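Local coordinates for protein laminin subunit ALPHA-1 (Mus musculus, PDB 2JD4) that forms part of the basement membrane protein laminin-111 and, through its LG4-5 domain pair, probably helps attach it to cell surfaces, at residues 218-229 against 283-294. The protein carries 4 engineered substitutions. Numbering follows the deposited sequence.
Sequences VRLDLQITLEFR and GKWHTLQAHKSK. Engineered in segment 218-229: Gln223 (natural residue Asn).
Two neighbouring antiparallel strands of LG5, the second of the two laminin G domains here, 222-229 and 286-293, pair from Leu222-Lys292 to Phe228-His286, every hydrogen-bonded pair closed by two backbone bonds. Leu222, Ile224, Leu226 and Phe228 share the buried face with Leu288 and Ala290; Leu222, Phe228 and Leu288 touch strand 247-253, Leu288 and Ala290 strand 256-262. There His286 CB sits over one face of the Phe228 ring, 4.2 Å from its centroid, while Leu288 CD1 meets Phe228 CE2 at 4.0 Å. Lys292, its CG anti to the backbone N (chi1 177°), runs past Val218 CG1 and turns at its last torsion, bringing NZ 3.1 Å from Arg219 O, on a lone pair, and also to Leu220 O, above the carbonyl plane; Thr316 O is a third acceptor. A methionine in its place would probably leave these turn carbonyls without their shared donor. On the other face, His291 NE2 donates to Asp221 OD2 (3.1 Å) on the syn side but tilted from the carboxylate plane, and weakly to OD1. At the far end Arg229 CG lies over the six-membered ring of Trp285; NE reaches Gly283 O, and NH2 forms a salt bridge with Asp12. Such pairing is characteristic of the laminin G beta-sandwich.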
loop_
_atom_site.group_PDB
_atom_site.type_symbol
_atom_site.label_atom_id
_atom_site.label_comp_id
_atom_site.label_asym_id
_atom_site.label_seq_id
_atom_site.Cartn_x
_atom_site.Cartn_y
_atom_site.Cartn_z
ATOM N N VAL A 218 2.736 -22.707 4.655
ATOM C CA VAL A 218 3.132 -22.945 3.273
ATOM C C VAL A 218 2.595 -24.283 2.765
ATOM O O VAL A 218 2.015 -24.360 1.681
ATOM C CB VAL A 218 4.666 -22.918 3.125
ATOM C CG1 VAL A 218 5.058 -23.232 1.700
ATOM C CG2 VAL A 218 5.198 -21.540 3.526
ATOM N N ARG A 219 2.792 -25.334 3.554
ATOM C CA ARG A 219 2.326 -26.669 3.197
ATOM C C ARG A 219 2.983 -27.188 1.917
ATOM O O ARG A 219 4.175 -26.988 1.702
ATOM C CB ARG A 219 0.800 -26.674 3.046
ATOM C CG ARG A 219 0.070 -25.992 4.197
ATOM C CD ARG A 219 0.254 -26.724 5.515
ATOM N NE ARG A 219 -0.771 -27.741 5.735
ATOM C CZ ARG A 219 -2.067 -27.478 5.877
ATOM N NH1 ARG A 219 -2.508 -26.228 5.823
ATOM N NH2 ARG A 219 -2.926 -28.468 6.080
ATOM N N LEU A 220 2.201 -27.842 1.061
ATOM C CA LEU A 220 2.744 -28.421 -0.167
ATOM C C LEU A 220 2.907 -27.507 -1.377
ATOM O O LEU A 220 3.947 -27.525 -2.034
ATOM C CB LEU A 220 1.911 -29.638 -0.589
ATOM C CG LEU A 220 1.948 -30.888 0.295
ATOM C CD1 LEU A 220 1.343 -30.592 1.657
ATOM C CD2 LEU A 220 1.179 -32.002 -0.393
ATOM N N ASP A 221 1.885 -26.718 -1.688
ATOM C CA ASP A 221 1.967 -25.848 -2.852
ATOM C C ASP A 221 1.737 -24.373 -2.537
ATOM O O ASP A 221 0.845 -24.011 -1.763
ATOM C CB ASP A 221 0.977 -26.321 -3.922
ATOM C CG ASP A 221 1.169 -25.614 -5.249
ATOM O OD1 ASP A 221 0.961 -24.383 -5.310
ATOM O OD2 ASP A 221 1.535 -26.292 -6.233
ATOM N N LEU A 222 2.560 -23.529 -3.151
ATOM C CA LEU A 222 2.483 -22.087 -2.959
ATOM C C LEU A 222 3.247 -21.368 -4.068
ATOM O O LEU A 222 4.397 -21.697 -4.355
ATOM C CB LEU A 222 3.074 -21.698 -1.603
ATOM C CG LEU A 222 3.186 -20.196 -1.327
ATOM C CD1 LEU A 222 1.795 -19.578 -1.232
ATOM C CD2 LEU A 222 3.956 -19.975 -0.040
ATOM N N GLN A 223 2.599 -20.388 -4.690
ATOM C CA GLN A 223 3.223 -19.622 -5.763
ATOM C C GLN A 223 3.427 -18.182 -5.302
ATOM O O GLN A 223 2.479 -17.523 -4.881
ATOM C CB GLN A 223 2.334 -19.631 -7.012
ATOM C CG GLN A 223 3.015 -19.070 -8.251
ATOM C CD GLN A 223 2.036 -18.729 -9.354
ATOM O OE1 GLN A 223 1.222 -19.561 -9.763
ATOM N NE2 GLN A 223 2.112 -17.498 -9.849
ATOM N N ILE A 224 4.665 -17.705 -5.374
ATOM C CA ILE A 224 4.978 -16.334 -4.978
ATOM C C ILE A 224 5.401 -15.527 -6.200
ATOM O O ILE A 224 6.286 -15.946 -6.949
ATOM C CB ILE A 224 6.125 -16.288 -3.937
ATOM C CG1 ILE A 224 5.674 -16.964 -2.640
ATOM C CG2 ILE A 224 6.541 -14.842 -3.678
ATOM C CD1 ILE A 224 6.746 -17.028 -1.566
ATOM N N THR A 225 4.758 -14.381 -6.403
ATOM C CA THR A 225 5.075 -13.507 -7.532
ATOM C C THR A 225 5.235 -12.071 -7.037
ATOM O O THR A 225 4.531 -11.636 -6.126
ATOM C CB THR A 225 3.960 -13.525 -8.601
ATOM O OG1 THR A 225 3.787 -14.859 -9.097
ATOM C CG2 THR A 225 4.322 -12.609 -9.753
ATOM N N LEU A 226 6.164 -11.339 -7.639
ATOM C CA LEU A 226 6.402 -9.959 -7.250
ATOM C C LEU A 226 7.307 -9.281 -8.259
ATOM O O LEU A 226 7.905 -9.939 -9.106
ATOM C CB LEU A 226 7.056 -9.908 -5.865
ATOM C CG LEU A 226 8.451 -10.523 -5.669
ATOM C CD1 LEU A 226 9.542 -9.613 -6.241
ATOM C CD2 LEU A 226 8.695 -10.721 -4.187
ATOM N N GLU A 227 7.392 -7.959 -8.165
ATOM C CA GLU A 227 8.261 -7.173 -9.029
ATOM C C GLU A 227 9.144 -6.371 -8.091
ATOM O O GLU A 227 8.683 -5.909 -7.044
ATOM C CB GLU A 227 7.456 -6.212 -9.902
ATOM C CG GLU A 227 6.535 -6.878 -10.899
ATOM C CD GLU A 227 5.730 -5.866 -11.688
ATOM O OE1 GLU A 227 6.347 -4.961 -12.288
ATOM O OE2 GLU A 227 4.487 -5.973 -11.709
ATOM N N PHE A 228 10.413 -6.208 -8.450
ATOM C CA PHE A 228 11.318 -5.454 -7.601
ATOM C C PHE A 228 12.287 -4.613 -8.423
ATOM O O PHE A 228 12.556 -4.918 -9.579
ATOM C CB PHE A 228 12.108 -6.416 -6.698
ATOM C CG PHE A 228 13.174 -7.206 -7.424
ATOM C CD1 PHE A 228 14.435 -6.658 -7.655
ATOM C CD2 PHE A 228 12.914 -8.498 -7.879
ATOM C CE1 PHE A 228 15.423 -7.385 -8.327
ATOM C CE2 PHE A 228 13.896 -9.237 -8.554
ATOM C CZ PHE A 228 15.153 -8.677 -8.778
ATOM N N ARG A 229 12.802 -3.553 -7.808
ATOM C CA ARG A 229 13.782 -2.677 -8.437
ATOM C C ARG A 229 14.755 -2.331 -7.325
ATOM O O ARG A 229 14.348 -2.094 -6.184
ATOM C CB ARG A 229 13.141 -1.393 -8.991
ATOM C CG ARG A 229 12.638 -0.406 -7.938
ATOM C CD ARG A 229 12.288 0.949 -8.562
ATOM N NE ARG A 229 13.468 1.673 -9.042
ATOM C CZ ARG A 229 14.362 2.262 -8.255
ATOM N NH1 ARG A 229 14.217 2.222 -6.940
ATOM N NH2 ARG A 229 15.404 2.889 -8.782
ATOM N N GLY A 283 18.297 -0.675 -11.398
ATOM C CA GLY A 283 17.278 0.312 -11.070
ATOM C C GLY A 283 15.978 0.182 -11.843
ATOM O O GLY A 283 15.065 0.995 -11.680
ATOM N N LYS A 284 15.886 -0.834 -12.688
ATOM C CA LYS A 284 14.679 -1.069 -13.470
ATOM C C LYS A 284 13.888 -2.205 -12.835
ATOM O O LYS A 284 14.413 -2.944 -12.006
ATOM C CB LYS A 284 15.053 -1.403 -14.913
ATOM C CG LYS A 284 15.879 -0.300 -15.573
ATOM C CD LYS A 284 16.185 -0.577 -17.039
ATOM C CE LYS A 284 17.051 0.544 -17.625
ATOM N NZ LYS A 284 17.450 0.316 -19.045
ATOM N N TRP A 285 12.624 -2.348 -13.219
ATOM C CA TRP A 285 11.795 -3.399 -12.646
ATOM C C TRP A 285 12.036 -4.781 -13.251
ATOM O O TRP A 285 12.236 -4.926 -14.459
ATOM C CB TRP A 285 10.317 -3.033 -12.776
ATOM C CG TRP A 285 9.899 -1.857 -11.920
ATOM C CD1 TRP A 285 9.775 -0.553 -12.315
ATOM C CD2 TRP A 285 9.538 -1.893 -10.532
ATOM N NE1 TRP A 285 9.356 0.224 -11.261
ATOM C CE2 TRP A 285 9.203 -0.573 -10.153
ATOM C CE3 TRP A 285 9.465 -2.915 -9.571
ATOM C CZ2 TRP A 285 8.799 -0.242 -8.850
ATOM C CZ3 TRP A 285 9.063 -2.591 -8.275
ATOM C CH2 TRP A 285 8.733 -1.262 -7.928
ATOM N N HIS A 286 12.013 -5.792 -12.386
ATOM C CA HIS A 286 12.208 -7.184 -12.780
ATOM C C HIS A 286 11.074 -8.007 -12.204
ATOM O O HIS A 286 10.611 -7.743 -11.090
ATOM C CB HIS A 286 13.538 -7.691 -12.232
ATOM C CG HIS A 286 14.714 -6.903 -12.709
ATOM N ND1 HIS A 286 15.227 -7.033 -13.981
ATOM C CD2 HIS A 286 15.435 -5.928 -12.109
ATOM C CE1 HIS A 286 16.213 -6.170 -14.146
ATOM N NE2 HIS A 286 16.359 -5.487 -13.024
ATOM N N THR A 287 10.607 -8.993 -12.960
ATOM C CA THR A 287 9.532 -9.839 -12.474
ATOM C C THR A 287 10.158 -11.057 -11.820
ATOM O O THR A 287 11.243 -11.497 -12.214
ATOM C CB THR A 287 8.597 -10.295 -13.614
ATOM O OG1 THR A 287 9.334 -11.072 -14.563
ATOM C CG2 THR A 287 7.987 -9.088 -14.320
ATOM N N LEU A 288 9.488 -11.589 -10.807
ATOM C CA LEU A 288 10.002 -12.757 -10.113
ATOM C C LEU A 288 8.875 -13.722 -9.775
ATOM O O LEU A 288 7.835 -13.327 -9.244
ATOM C CB LEU A 288 10.736 -12.316 -8.843
ATOM C CG LEU A 288 11.498 -13.351 -8.007
ATOM C CD1 LEU A 288 12.396 -12.616 -7.023
ATOM C CD2 LEU A 288 10.524 -14.265 -7.271
ATOM N N GLN A 289 9.091 -14.993 -10.102
ATOM C CA GLN A 289 8.121 -16.043 -9.836
ATOM C C GLN A 289 8.842 -17.183 -9.128
ATOM O O GLN A 289 9.899 -17.618 -9.565
ATOM C CB GLN A 289 7.524 -16.565 -11.144
ATOM C CG GLN A 289 6.824 -15.520 -11.991
ATOM C CD GLN A 289 6.475 -16.041 -13.375
ATOM O OE1 GLN A 289 5.761 -17.037 -13.517
ATOM N NE2 GLN A 289 6.981 -15.370 -14.403
ATOM N N ALA A 290 8.274 -17.656 -8.028
ATOM C CA ALA A 290 8.868 -18.759 -7.280
ATOM C C ALA A 290 7.732 -19.709 -6.929
ATOM O O ALA A 290 6.870 -19.380 -6.113
ATOM C CB ALA A 290 9.538 -18.237 -6.015
ATOM N N HIS A 291 7.729 -20.883 -7.552
ATOM C CA HIS A 291 6.664 -21.851 -7.317
ATOM C C HIS A 291 7.122 -23.092 -6.561
ATOM O O HIS A 291 8.098 -23.738 -6.937
ATOM C CB HIS A 291 6.044 -22.273 -8.654
ATOM C CG HIS A 291 4.768 -23.046 -8.519
ATOM N ND1 HIS A 291 4.157 -23.665 -9.589
ATOM C CD2 HIS A 291 3.969 -23.273 -7.448
ATOM C CE1 HIS A 291 3.038 -24.239 -9.183
ATOM N NE2 HIS A 291 2.900 -24.015 -7.889
ATOM N N LYS A 292 6.412 -23.413 -5.485
ATOM C CA LYS A 292 6.720 -24.596 -4.694
ATOM C C LYS A 292 5.577 -25.590 -4.860
ATOM O O LYS A 292 4.419 -25.260 -4.595
ATOM C CB LYS A 292 6.853 -24.251 -3.210
ATOM C CG LYS A 292 7.104 -25.469 -2.322
ATOM C CD LYS A 292 6.801 -25.173 -0.865
ATOM C CE LYS A 292 7.223 -26.323 0.042
ATOM N NZ LYS A 292 6.495 -27.588 -0.254
ATOM N N SER A 293 5.910 -26.798 -5.304
ATOM C CA SER A 293 4.919 -27.857 -5.483
ATOM C C SER A 293 5.459 -29.124 -4.816
ATOM O O SER A 293 6.593 -29.134 -4.342
ATOM C CB SER A 293 4.668 -28.107 -6.971
ATOM O OG SER A 293 5.847 -28.552 -7.617
ATOM N N LYS A 294 4.648 -30.179 -4.781
ATOM C CA LYS A 294 5.029 -31.454 -4.165
ATOM C C LYS A 294 6.537 -31.688 -4.082
ATOM O O LYS A 294 7.163 -31.384 -3.067
ATOM C CB LYS A 294 4.374 -32.616 -4.918
ATOM C CG LYS A 294 2.854 -32.592 -4.903
ATOM C CD LYS A 294 2.271 -33.748 -5.705
ATOM C CE LYS A 294 0.747 -33.711 -5.712
ATOM N NZ LYS A 294 0.151 -34.809 -6.532
#